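Local structure of abhydrolase domain-containing protein (5H3H) at residues B[5-10]-B[75-80]; B[31-36]-B[53-58]; B[57-62]-B[182-187]; B[69-74]-B[194-199]; B[104-109]-B[206-211]. The protein probably hydrolyses carboxylic esters as an alpha/beta-hydrolase-fold enzyme and may also have perhydrolase activity. All blocks are in the same frame, centred on the assembly; numbering follows the deposited sequence.

How the contacts relate
Contacts 2 and 3 are nearest, their centres 8 Å apart, and share Arg57 and Gly58; contacts 3 and 5 are furthest, at 27 Å and on opposite sides of the chain's centre. Helix 71-85 serves contacts 1 and 4, helix 186-198 contacts 3 and 4; contact 5, on helix 97-109, packs beside contacts 1 and 4, 18 and 17 Å away between centres. Along the chain, contact 2 is nested within the loop closed by contact 1, whereas contacts 3, 4 and 5 interlace. Arg57 reaches into contact 1 by salt bridges to Asp9 and Asp77, and packs on Thr73 and Met74 of contact 4. The set thus joins N-terminal strands, sheet and pocket-lining helix.

Contact 1. Residues B[5-10]-B[75-80]; sequences IQAVDG and ASDINE
Ala7 comes closest to the helix at Asp77, their CA atoms 5.3 Å apart, where the chain leaves strand 4-6 and folds into a type I turn from Ala7 to Gly10 beside helix 71-85. The turn is closed by Gly10 N donating to Ala7 O at 2.9 Å, and Gly10 has a positive phi that suits glycine. Glu80 buries the largest area of any residue in the contact. Its CG stands anti to the carbonyl carbon (chi1 -59°) and the chain then bends at chi2 (-59°), which brings CB and CG against residues 5 to 7, crossing the Ile5 side chain obliquely: Glu80 CB lies 3.9 Å from Ile5 CG2 and 3.7 Å from Gln6 O. The Val8 side chain crosses that of Glu80 at about a right angle, and Val8 CG2 also meets Ser76 OG at 3.5 Å. A water provides the polar link: it accepts from Val8 N at 2.9 Å, donates to Asp77 OD1, and is hydrogen-bonded to Ser76 OG at 3.0 Å. Asp77 OD1 also touches Ala7 CB, while OD2 forms a salt bridge with Arg57 NE. Arg57 NH2 makes a second salt bridge to Asp9 OD2, so the guanidinium group joins helix and turn and probably offsets the like charges of the two aspartates, whose OD1 atoms are 5.3 Å apart. Backbone hydrogen bonding between Ile5 and Ile13 places the turn in the link from strand 4-6 to strand 12-18, the antiparallel edge of the alpha/beta hydrolase sheet, against which helix 71-85 packs.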
# COMPACT_ATOMS: atom_id res chain seq x y z
N ILE B 5 -6.95 20.99 4.81
CA ILE B 5 -6.76 19.66 5.30
C ILE B 5 -5.50 19.67 6.12
O ILE B 5 -4.55 20.30 5.73
CB ILE B 5 -6.64 18.65 4.13
CG1 ILE B 5 -8.03 18.20 3.69
CG2 ILE B 5 -5.85 17.40 4.54
CD1 ILE B 5 -8.96 19.33 3.28
N GLN B 6 -5.49 18.94 7.24
CA GLN B 6 -4.27 18.83 8.04
C GLN B 6 -3.36 17.68 7.57
O GLN B 6 -3.79 16.54 7.58
CB GLN B 6 -4.62 18.60 9.51
CG GLN B 6 -3.42 18.93 10.37
CD GLN B 6 -3.61 18.55 11.81
OE1 GLN B 6 -3.50 17.37 12.16
NE2 GLN B 6 -3.87 19.54 12.65
N ALA B 7 -2.12 18.00 7.20
CA ALA B 7 -1.09 16.97 6.90
C ALA B 7 -0.60 16.31 8.18
O ALA B 7 -0.95 16.73 9.31
CB ALA B 7 0.09 17.61 6.18
N VAL B 8 0.23 15.29 8.04
CA VAL B 8 0.72 14.57 9.26
C VAL B 8 1.51 15.48 10.17
O VAL B 8 1.31 15.46 11.40
CB VAL B 8 1.49 13.30 8.87
CG1 VAL B 8 2.25 12.65 10.03
CG2 VAL B 8 0.48 12.32 8.22
N ASP B 9 2.35 16.31 9.55
CA ASP B 9 3.08 17.34 10.29
C ASP B 9 2.25 18.60 10.66
O ASP B 9 2.84 19.52 11.16
CB ASP B 9 4.36 17.72 9.58
CG ASP B 9 4.13 18.46 8.26
OD1 ASP B 9 3.00 18.94 7.98
OD2 ASP B 9 5.13 18.54 7.50
N GLY B 10 0.95 18.64 10.44
CA GLY B 10 0.14 19.82 10.80
C GLY B 10 0.04 20.92 9.75
O GLY B 10 -0.78 21.84 9.89
N ALA B 75 2.87 12.65 -1.10
CA ALA B 75 1.94 11.55 -1.25
C ALA B 75 1.17 11.34 0.06
O ALA B 75 -0.05 11.07 0.02
CB ALA B 75 2.67 10.28 -1.64
N SER B 76 1.85 11.51 1.20
CA SER B 76 1.17 11.48 2.52
C SER B 76 0.11 12.56 2.61
O SER B 76 -0.99 12.31 3.14
CB SER B 76 2.15 11.60 3.68
OG SER B 76 1.42 11.56 4.89
N ASP B 77 0.40 13.76 2.06
CA ASP B 77 -0.60 14.85 2.06
C ASP B 77 -1.77 14.47 1.23
O ASP B 77 -2.89 14.72 1.59
CB ASP B 77 -0.08 16.22 1.58
CG ASP B 77 1.05 16.82 2.47
OD1 ASP B 77 1.22 16.41 3.63
OD2 ASP B 77 1.81 17.71 1.99
N ILE B 78 -1.53 13.83 0.09
CA ILE B 78 -2.67 13.38 -0.72
C ILE B 78 -3.52 12.34 0.06
O ILE B 78 -4.73 12.41 -0.01
CB ILE B 78 -2.26 12.82 -2.07
CG1 ILE B 78 -1.48 13.92 -2.85
CG2 ILE B 78 -3.48 12.31 -2.84
CD1 ILE B 78 -2.06 15.31 -2.81
N ASN B 79 -2.87 11.45 0.79
CA ASN B 79 -3.57 10.47 1.62
C ASN B 79 -4.46 11.16 2.60
O ASN B 79 -5.62 10.83 2.70
CB ASN B 79 -2.62 9.53 2.35
CG ASN B 79 -3.35 8.49 3.21
OD1 ASN B 79 -4.10 7.62 2.70
ND2 ASN B 79 -3.17 8.59 4.52
N GLU B 80 -3.94 12.21 3.24
CA GLU B 80 -4.78 13.01 4.10
C GLU B 80 -5.97 13.66 3.40
O GLU B 80 -7.07 13.64 3.93
CB GLU B 80 -3.95 14.04 4.90
CG GLU B 80 -2.91 13.36 5.77
CD GLU B 80 -3.54 12.39 6.76
OE1 GLU B 80 -4.62 12.77 7.34
OE2 GLU B 80 -2.95 11.29 6.94
O HOH W 1 0.99 14.52 5.31

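Contact 2. Residues B[31-36]-B[53-58]; sequences PANNNM and GVDYRG
The carboxylate of Asp55 and the side-chain amide of Asn34 are the flat groups that meet, their planes 39° apart and therefore neither stacked nor coplanar. Asn34 N reaches Asp55 OD1 almost end-on to the C-O bond, a hydrogen bond of 3.1 Å with an N-H...O angle of 156°. The same oxygen rests against Asn33 CB at 3.5 Å. Beyond it, Asn34 CB lies over the backbone of the strand, 3.6 Å from Gly53 C and 3.7 Å from Val54 O. The donor loop 31-36 is itself held in shape. Asn33 CG lies between its backbone N and carbonyl carbon (chi1 60°), which turns OD1 back to accept from Asn35 N at 3.0 Å, in the carbonyl plane and on a lone pair, an Asx turn. Met36 N donates to Asn33 O at 3.0 Å, and a 3-10 segment begins at Asn34. Asp55 OD2 serves Lys61 N, so the carboxylate spans two loops. An alanine at Asp55 would leave Asn34 N and Lys61 N without this acceptor and would probably let the two loops shift apart. Strand 50-54 is bordered in the sheet by strands 12-18 and 23-27, with backbone hydrogen bonds between Gly53 and Glu16 and between Asp55 and Tyr14. Val54 packs on helix 71-85, whereas Asn35 and Met36 touch helix 171-182.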
# COMPACT_ATOMS: atom_id res chain seq x y z
N PRO B 31 5.55 24.86 -11.28
CA PRO B 31 5.34 25.29 -9.90
C PRO B 31 4.07 26.11 -9.85
O PRO B 31 4.05 27.27 -9.43
CB PRO B 31 6.58 26.10 -9.62
CG PRO B 31 6.88 26.73 -10.98
CD PRO B 31 6.20 25.94 -12.04
N ALA B 32 2.97 25.49 -10.30
CA ALA B 32 1.74 26.22 -10.49
C ALA B 32 0.81 25.99 -9.25
O ALA B 32 1.30 25.98 -8.09
CB ALA B 32 1.10 25.80 -11.78
N ASN B 33 -0.49 25.85 -9.51
CA ASN B 33 -1.48 25.42 -8.49
C ASN B 33 -2.70 24.81 -9.18
O ASN B 33 -2.73 24.79 -10.39
CB ASN B 33 -1.85 26.54 -7.50
CG ASN B 33 -2.46 27.74 -8.17
OD1 ASN B 33 -3.53 27.66 -8.75
ND2 ASN B 33 -1.82 28.89 -8.02
N ASN B 34 -3.67 24.30 -8.40
CA ASN B 34 -4.88 23.66 -8.95
C ASN B 34 -5.63 24.47 -9.99
O ASN B 34 -6.33 23.91 -10.85
CB ASN B 34 -5.85 23.20 -7.82
CG ASN B 34 -6.88 24.23 -7.46
OD1 ASN B 34 -6.64 25.18 -6.63
ND2 ASN B 34 -8.05 24.08 -8.04
N ASN B 35 -5.52 25.80 -9.92
CA ASN B 35 -6.14 26.67 -10.91
C ASN B 35 -5.67 26.42 -12.34
O ASN B 35 -6.37 26.76 -13.24
CB ASN B 35 -6.01 28.19 -10.59
CG ASN B 35 -6.82 28.61 -9.39
OD1 ASN B 35 -7.96 28.20 -9.22
ND2 ASN B 35 -6.24 29.46 -8.54
N MET B 36 -4.53 25.79 -12.55
CA MET B 36 -4.14 25.49 -13.96
C MET B 36 -5.15 24.55 -14.65
O MET B 36 -5.11 24.43 -15.85
CB MET B 36 -2.76 24.85 -14.06
CG MET B 36 -2.69 23.48 -13.49
SD MET B 36 -1.06 22.73 -13.51
CE MET B 36 -1.45 21.26 -14.39
N GLY B 53 -9.37 19.83 -6.44
CA GLY B 53 -8.07 20.33 -6.91
C GLY B 53 -7.24 20.67 -5.71
O GLY B 53 -7.59 21.61 -4.98
N VAL B 54 -6.19 19.90 -5.48
CA VAL B 54 -5.33 20.11 -4.34
C VAL B 54 -4.25 21.15 -4.66
O VAL B 54 -3.65 21.12 -5.78
CB VAL B 54 -4.68 18.84 -3.81
CG1 VAL B 54 -5.71 17.72 -3.57
CG2 VAL B 54 -3.58 18.38 -4.71
N ASP B 55 -4.01 22.08 -3.73
CA ASP B 55 -2.77 22.92 -3.83
C ASP B 55 -1.81 22.26 -2.92
O ASP B 55 -2.14 22.16 -1.73
CB ASP B 55 -3.00 24.36 -3.34
CG ASP B 55 -3.87 25.22 -4.27
OD1 ASP B 55 -4.17 24.83 -5.43
OD2 ASP B 55 -4.22 26.33 -3.86
N TYR B 56 -0.66 21.80 -3.39
CA TYR B 56 0.30 21.18 -2.50
C TYR B 56 0.78 22.21 -1.51
O TYR B 56 0.72 23.45 -1.75
CB TYR B 56 1.54 20.60 -3.18
CG TYR B 56 1.29 19.79 -4.37
CD1 TYR B 56 0.56 18.61 -4.32
CD2 TYR B 56 1.87 20.14 -5.57
CE1 TYR B 56 0.33 17.85 -5.48
CE2 TYR B 56 1.67 19.40 -6.71
CZ TYR B 56 0.89 18.27 -6.68
OH TYR B 56 0.75 17.63 -7.88
N ARG B 57 1.34 21.69 -0.43
CA ARG B 57 2.14 22.54 0.43
C ARG B 57 3.13 23.33 -0.45
O ARG B 57 3.73 22.79 -1.36
CB ARG B 57 2.92 21.80 1.49
CG ARG B 57 3.85 20.71 1.07
CD ARG B 57 4.58 20.19 2.30
NE ARG B 57 3.80 19.24 3.09
CZ ARG B 57 4.14 18.82 4.31
NH1 ARG B 57 3.37 17.90 4.94
NH2 ARG B 57 5.22 19.31 4.93
N GLY B 58 3.26 24.59 -0.12
CA GLY B 58 4.18 25.47 -0.83
C GLY B 58 3.52 26.25 -1.98
O GLY B 58 4.18 27.12 -2.53

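Contact 3. Residues B[57-62]-B[182-187]; sequences RGYGKS and VDASSH
Tyr59 and Ala184 bring the two backbones to 4.5 Å between CA atoms, with Gly58 and Ser185 next at 5.3 Å. Segment 57-62 bends through a type II' turn from Tyr59 to Ser62, closed by Ser62 N on Tyr59 O at 3.1 Å; Gly60 takes its second position, with the positive phi that favours glycine. Gly58 O is gripped twice by Ser185. The hydroxyl OG donates at 2.7 Å, in the carbonyl plane and on a lone pair, while Ser185 N donates at 2.9 Å from 19° outside that plane. Ser185 chi1 of 72° sets OG between its own backbone N and carbonyl carbon, from where it also accepts from Gly188 N. With an alanine in its place, Gly58 O would keep the backbone donor, but Gly188 N would probably be left without its side-chain cap. Beside this polar pair, Ala184 CB touches Tyr59 CD2 obliquely at 3.7 Å, and Tyr59 OH is hydrogen-bonded to Ser192 OG. A water hydrogen-bonded to Gly60 O and Asp183 O bridges the two segments. Ser185 is thus the N-cap of helix 186-198, tying its start to the loop after strand 50-54; the Tyr59 side chain is about 8 Å from bound ethaneperoxoic acid.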
# COMPACT_ATOMS: atom_id res chain seq x y z
N ARG B 57 1.34 21.69 -0.43
CA ARG B 57 2.14 22.54 0.43
C ARG B 57 3.13 23.33 -0.45
O ARG B 57 3.73 22.79 -1.36
CB ARG B 57 2.92 21.80 1.49
CG ARG B 57 3.85 20.71 1.07
CD ARG B 57 4.58 20.19 2.30
NE ARG B 57 3.80 19.24 3.09
CZ ARG B 57 4.14 18.82 4.31
NH1 ARG B 57 3.37 17.90 4.94
NH2 ARG B 57 5.22 19.31 4.93
N GLY B 58 3.26 24.59 -0.12
CA GLY B 58 4.18 25.47 -0.83
C GLY B 58 3.52 26.25 -1.98
O GLY B 58 4.18 27.12 -2.53
N TYR B 59 2.28 25.90 -2.38
CA TYR B 59 1.69 26.43 -3.61
C TYR B 59 0.35 26.98 -3.33
O TYR B 59 -0.26 26.61 -2.31
CB TYR B 59 1.58 25.37 -4.68
CG TYR B 59 2.95 24.84 -5.02
CD1 TYR B 59 3.53 23.86 -4.24
CD2 TYR B 59 3.69 25.39 -6.04
CE1 TYR B 59 4.81 23.42 -4.47
CE2 TYR B 59 4.97 24.93 -6.30
CZ TYR B 59 5.53 23.97 -5.55
OH TYR B 59 6.79 23.54 -5.85
N GLY B 60 -0.11 27.90 -4.20
CA GLY B 60 -1.51 28.30 -4.18
C GLY B 60 -1.84 28.86 -2.80
O GLY B 60 -1.10 29.66 -2.29
N LYS B 61 -2.92 28.42 -2.19
CA LYS B 61 -3.38 28.97 -0.91
C LYS B 61 -2.96 28.12 0.31
O LYS B 61 -3.34 28.37 1.47
CB LYS B 61 -4.87 29.12 -1.02
CG LYS B 61 -5.24 29.98 -2.22
CD LYS B 61 -6.73 30.10 -2.44
CE LYS B 61 -7.41 30.84 -1.30
NZ LYS B 61 -6.68 32.06 -0.79
N SER B 62 -2.15 27.11 0.05
CA SER B 62 -1.67 26.23 1.15
C SER B 62 -0.57 26.93 1.95
O SER B 62 0.09 27.81 1.40
CB SER B 62 -1.20 24.92 0.58
OG SER B 62 -2.33 24.22 0.02
N VAL B 182 3.88 32.55 -10.08
CA VAL B 182 4.50 33.57 -9.22
C VAL B 182 3.92 33.55 -7.80
O VAL B 182 4.66 33.75 -6.87
CB VAL B 182 4.48 34.98 -9.78
CG1 VAL B 182 5.03 35.03 -11.22
CG2 VAL B 182 3.13 35.57 -9.70
N ASP B 183 2.66 33.14 -7.67
CA ASP B 183 2.01 32.87 -6.39
C ASP B 183 2.67 31.82 -5.52
O ASP B 183 2.55 31.85 -4.30
CB ASP B 183 0.54 32.42 -6.66
CG ASP B 183 -0.19 32.03 -5.39
OD1 ASP B 183 -0.72 32.91 -4.68
OD2 ASP B 183 -0.19 30.83 -5.06
N ALA B 184 3.35 30.89 -6.12
CA ALA B 184 4.00 29.84 -5.42
C ALA B 184 5.03 30.42 -4.42
O ALA B 184 5.66 31.48 -4.65
CB ALA B 184 4.65 28.91 -6.40
N SER B 185 5.15 29.78 -3.27
CA SER B 185 6.24 30.11 -2.36
C SER B 185 7.62 29.89 -3.06
O SER B 185 7.81 28.90 -3.74
CB SER B 185 6.15 29.24 -1.09
OG SER B 185 6.50 27.87 -1.37
N SER B 186 8.57 30.80 -2.88
CA SER B 186 9.90 30.61 -3.46
C SER B 186 10.56 29.34 -2.94
O SER B 186 11.19 28.60 -3.71
CB SER B 186 10.80 31.81 -3.15
OG SER B 186 10.69 32.13 -1.77
N HIS B 187 10.34 29.06 -1.65
CA HIS B 187 11.10 27.99 -0.98
C HIS B 187 10.49 26.62 -1.29
O HIS B 187 11.21 25.65 -1.46
CB HIS B 187 11.24 28.22 0.47
CG HIS B 187 9.95 28.51 1.16
ND1 HIS B 187 9.38 27.61 2.03
CD2 HIS B 187 9.07 29.51 1.03
CE1 HIS B 187 8.26 28.11 2.50
NE2 HIS B 187 8.05 29.27 1.93
O HOH W 2 1.67 30.11 -2.45

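Contact 4. Residues B[69-74]-B[194-199]; sequences YDYTTM and IALRDE
Glu199 bends at chi2 (-91°), and Tyr71 turns its ring out from the helix with CG anti to the carbonyl carbon (chi1 -73°); together these torsions lay the two side chains along each other in opposite directions. Ring and carboxylate are stacked, their planes 6° apart, and Glu199 CG sits over the ring centre at 3.7 Å from the centroid, a CH-pi contact. At the far end of Glu199, OE2 accepts from Tyr71 N at 2.8 Å, a nearly straight bond arriving from above the carboxylate plane. One side chain therefore covers a ring face and takes a backbone N-H in the first turn of helix 71-85. Asp70, the N-cap, accepts from Thr73 N with OD2 at 2.9 Å, while its OD1 accepts from Thr73 OG1. Two acidic groups near this N-terminus would probably be favoured by the helix dipole. Ala195 CB packs against Tyr71 CE1 at 4.0 Å and against Tyr69 O at 3.5 Å, a carbonyl buried with no partner in the model. Tyr71 OH meets Leu196 CD2 at 3.3 Å. Since Leu196 touches ethaneperoxoic acid, the capped helix start backs one wall of the ligand pocket in this alpha/beta hydrolase.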
# COMPACT_ATOMS: atom_id res chain seq x y z
N TYR B 69 8.80 18.34 0.82
CA TYR B 69 8.47 18.44 -0.61
C TYR B 69 8.85 17.18 -1.38
O TYR B 69 8.58 17.09 -2.59
CB TYR B 69 9.09 19.73 -1.20
CG TYR B 69 8.50 20.97 -0.56
CD1 TYR B 69 7.37 21.56 -1.06
CD2 TYR B 69 9.02 21.49 0.60
CE1 TYR B 69 6.79 22.65 -0.46
CE2 TYR B 69 8.45 22.56 1.20
CZ TYR B 69 7.35 23.17 0.66
OH TYR B 69 6.74 24.24 1.26
N ASP B 70 9.45 16.23 -0.66
CA ASP B 70 9.78 14.88 -1.17
C ASP B 70 8.48 14.17 -1.47
O ASP B 70 7.41 14.54 -0.93
CB ASP B 70 10.62 14.12 -0.14
CG ASP B 70 9.90 13.98 1.21
OD1 ASP B 70 9.91 14.96 1.99
OD2 ASP B 70 9.27 12.92 1.46
N TYR B 71 8.50 13.27 -2.42
CA TYR B 71 7.22 12.68 -2.92
C TYR B 71 6.58 11.84 -1.83
O TYR B 71 5.35 11.78 -1.76
CB TYR B 71 7.42 11.84 -4.15
CG TYR B 71 7.71 12.60 -5.45
CD1 TYR B 71 7.83 14.00 -5.48
CD2 TYR B 71 7.92 11.93 -6.63
CE1 TYR B 71 8.15 14.67 -6.68
CE2 TYR B 71 8.22 12.61 -7.83
CZ TYR B 71 8.35 13.98 -7.83
OH TYR B 71 8.61 14.66 -8.99
N THR B 72 7.39 11.22 -0.97
CA THR B 72 6.82 10.47 0.17
C THR B 72 5.92 11.39 1.00
O THR B 72 4.77 11.07 1.18
CB THR B 72 7.87 9.81 1.08
OG1 THR B 72 8.58 8.82 0.32
CG2 THR B 72 7.21 9.15 2.32
N THR B 73 6.45 12.50 1.53
CA THR B 73 5.62 13.42 2.33
C THR B 73 4.47 13.99 1.51
O THR B 73 3.40 14.17 2.00
CB THR B 73 6.45 14.63 2.88
OG1 THR B 73 7.60 14.19 3.63
CG2 THR B 73 5.59 15.49 3.81
N MET B 74 4.70 14.36 0.26
CA MET B 74 3.63 14.90 -0.62
C MET B 74 2.48 13.91 -0.84
O MET B 74 1.31 14.30 -0.86
CB MET B 74 4.23 15.25 -2.00
CG MET B 74 5.23 16.43 -2.06
SD MET B 74 4.46 18.06 -1.87
CE MET B 74 4.46 17.98 -0.10
N ILE B 194 14.22 20.06 -6.11
CA ILE B 194 15.17 19.07 -5.55
C ILE B 194 14.57 17.64 -5.61
O ILE B 194 15.26 16.70 -5.96
CB ILE B 194 15.62 19.49 -4.13
CG1 ILE B 194 16.57 20.68 -4.25
CG2 ILE B 194 16.21 18.32 -3.30
CD1 ILE B 194 17.05 21.22 -2.92
N ALA B 195 13.30 17.50 -5.25
CA ALA B 195 12.59 16.24 -5.38
C ALA B 195 12.48 15.85 -6.86
O ALA B 195 12.71 14.68 -7.23
CB ALA B 195 11.22 16.37 -4.74
N LEU B 196 12.15 16.82 -7.72
CA LEU B 196 12.18 16.54 -9.18
C LEU B 196 13.54 16.01 -9.59
O LEU B 196 13.64 15.05 -10.37
CB LEU B 196 11.77 17.71 -10.07
CG LEU B 196 10.26 17.95 -10.18
CD1 LEU B 196 10.00 19.40 -10.53
CD2 LEU B 196 9.58 17.01 -11.16
N ARG B 197 14.60 16.59 -9.04
CA ARG B 197 15.88 16.17 -9.49
C ARG B 197 16.16 14.73 -9.09
O ARG B 197 16.70 13.97 -9.88
CB ARG B 197 16.98 17.16 -9.05
CG ARG B 197 17.66 17.02 -7.73
CD ARG B 197 19.20 17.13 -7.89
NE ARG B 197 19.71 18.36 -7.32
CZ ARG B 197 19.87 18.62 -6.02
NH1 ARG B 197 19.55 17.74 -5.07
NH2 ARG B 197 20.34 19.80 -5.69
N ASP B 198 15.74 14.36 -7.88
CA ASP B 198 16.29 13.19 -7.20
C ASP B 198 15.37 11.97 -7.16
O ASP B 198 15.88 10.86 -7.02
CB ASP B 198 16.63 13.51 -5.76
CG ASP B 198 17.85 14.41 -5.61
OD1 ASP B 198 18.66 14.62 -6.55
OD2 ASP B 198 18.00 14.94 -4.50
N GLU B 199 14.06 12.15 -7.28
CA GLU B 199 13.11 11.06 -7.07
C GLU B 199 13.13 10.09 -8.26
O GLU B 199 13.33 10.49 -9.39
CB GLU B 199 11.69 11.59 -6.86
CG GLU B 199 11.47 12.37 -5.58
CD GLU B 199 11.01 11.54 -4.40
OE1 GLU B 199 10.80 10.32 -4.53
OE2 GLU B 199 10.84 12.11 -3.33

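Contact 5. Residues B[104-109]-B[206-211]; sequences KYLLNH and PKITVD
Leu106 points from helix 97-109 toward the loop of 206-211 and meets two residues there. Its CB lies 3.9 Å from Ile208 CD1, and its CG is 4.2 Å from Val210 CG2. Leu106 also packs on Val114 and Leu117 of strand 114-120, so its side chain reaches both the sheet and the loop. Leu107, next along the helix, extends CD1 to Ile208 CD1 at 3.5 Å and to Lys207 CB at 3.7 Å, crossing both side chains at about a right angle. Ile208 CD1 thus receives both leucines: with CG1 anti to the carbonyl carbon (chi1 -63°) and chi2 at -55°, this methyl is carried to the helix surface between them. Past its CB, Lys207 leads away toward the second subunit, where NZ makes a long, weak ion pair with Glu80 of that subunit; Val8 of the second subunit packs on Leu107 and Lys207. Between the two segments the contacts are carbon on carbon, which implies that burial of apolar surface, without directional polar bonding between them, holds the helix to the loop entering strand 211-217.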
# COMPACT_ATOMS: atom_id res chain seq x y z
N LYS B 104 3.42 7.70 -6.27
CA LYS B 104 3.99 7.49 -4.95
C LYS B 104 2.87 7.27 -3.92
O LYS B 104 3.03 6.46 -3.00
CB LYS B 104 4.80 8.72 -4.52
CG LYS B 104 5.69 8.55 -3.30
CD LYS B 104 6.62 7.36 -3.43
CE LYS B 104 7.98 7.61 -2.79
NZ LYS B 104 8.96 6.68 -3.44
N TYR B 105 1.79 8.04 -4.09
CA TYR B 105 0.62 7.91 -3.26
C TYR B 105 0.04 6.52 -3.39
O TYR B 105 -0.36 5.89 -2.36
CB TYR B 105 -0.44 8.89 -3.67
CG TYR B 105 -1.80 8.45 -3.14
CD1 TYR B 105 -2.12 8.56 -1.77
CD2 TYR B 105 -2.73 7.85 -3.99
CE1 TYR B 105 -3.37 8.14 -1.28
CE2 TYR B 105 -3.94 7.42 -3.52
CZ TYR B 105 -4.26 7.52 -2.15
OH TYR B 105 -5.47 7.06 -1.67
N LEU B 106 -0.06 6.05 -4.64
CA LEU B 106 -0.57 4.64 -4.84
C LEU B 106 0.35 3.59 -4.21
O LEU B 106 -0.15 2.62 -3.61
CB LEU B 106 -0.80 4.33 -6.29
CG LEU B 106 -2.15 4.51 -7.00
CD1 LEU B 106 -3.34 5.05 -6.23
CD2 LEU B 106 -1.97 5.20 -8.35
N LEU B 107 1.66 3.75 -4.37
CA LEU B 107 2.61 2.82 -3.79
C LEU B 107 2.59 2.88 -2.26
O LEU B 107 2.68 1.89 -1.62
CB LEU B 107 4.05 3.06 -4.26
CG LEU B 107 4.65 2.45 -5.54
CD1 LEU B 107 3.75 1.51 -6.32
CD2 LEU B 107 5.24 3.56 -6.40
N ASN B 108 2.57 4.07 -1.69
CA ASN B 108 2.68 4.20 -0.22
C ASN B 108 1.40 3.99 0.57
O ASN B 108 1.47 3.60 1.74
CB ASN B 108 3.35 5.52 0.17
CG ASN B 108 4.80 5.54 -0.21
OD1 ASN B 108 5.34 4.58 -0.73
ND2 ASN B 108 5.47 6.64 0.09
N HIS B 109 0.27 4.24 -0.07
CA HIS B 109 -1.00 4.08 0.58
C HIS B 109 -1.99 3.11 -0.05
O HIS B 109 -3.08 2.99 0.45
CB HIS B 109 -1.60 5.45 0.73
CG HIS B 109 -0.68 6.39 1.41
ND1 HIS B 109 -0.70 6.59 2.77
CD2 HIS B 109 0.36 7.11 0.92
CE1 HIS B 109 0.26 7.44 3.09
NE2 HIS B 109 0.91 7.78 1.99
N PRO B 206 5.90 -1.26 -12.00
CA PRO B 206 5.23 -2.58 -12.04
C PRO B 206 4.37 -2.99 -10.82
O PRO B 206 3.73 -4.04 -10.88
CB PRO B 206 6.38 -3.56 -12.23
CG PRO B 206 7.63 -2.79 -12.00
CD PRO B 206 7.33 -1.37 -12.31
N LYS B 207 4.34 -2.20 -9.75
CA LYS B 207 3.48 -2.47 -8.58
C LYS B 207 2.13 -1.82 -8.69
O LYS B 207 1.20 -2.15 -7.96
CB LYS B 207 4.16 -2.03 -7.28
CG LYS B 207 5.13 -3.06 -6.75
CD LYS B 207 6.55 -2.55 -6.65
CE LYS B 207 7.53 -3.70 -6.45
NZ LYS B 207 8.80 -3.22 -5.81
N ILE B 208 2.00 -0.91 -9.65
CA ILE B 208 0.75 -0.22 -9.87
C ILE B 208 -0.19 -1.25 -10.48
O ILE B 208 0.24 -1.95 -11.40
CB ILE B 208 0.95 0.99 -10.85
CG1 ILE B 208 1.89 1.99 -10.19
CG2 ILE B 208 -0.38 1.63 -11.24
CD1 ILE B 208 1.43 2.44 -8.83
N THR B 209 -1.42 -1.34 -9.93
CA THR B 209 -2.49 -2.27 -10.40
C THR B 209 -3.70 -1.58 -11.01
O THR B 209 -4.50 -2.23 -11.68
CB THR B 209 -3.10 -3.08 -9.21
OG1 THR B 209 -2.06 -3.54 -8.36
CG2 THR B 209 -3.94 -4.28 -9.69
N VAL B 210 -3.87 -0.29 -10.76
CA VAL B 210 -5.07 0.44 -11.11
C VAL B 210 -5.09 0.66 -12.61
O VAL B 210 -4.03 0.83 -13.23
CB VAL B 210 -5.10 1.86 -10.46
CG1 VAL B 210 -6.48 2.47 -10.57
CG2 VAL B 210 -4.68 1.81 -9.00
N ASP B 211 -6.28 0.68 -13.17
CA ASP B 211 -6.52 1.13 -14.56
C ASP B 211 -5.89 2.49 -14.81
O ASP B 211 -6.26 3.45 -14.14
CB ASP B 211 -8.01 1.29 -14.81
CG ASP B 211 -8.75 -0.07 -15.01
OD1 ASP B 211 -8.15 -1.16 -14.94
OD2 ASP B 211 -9.98 -0.01 -15.26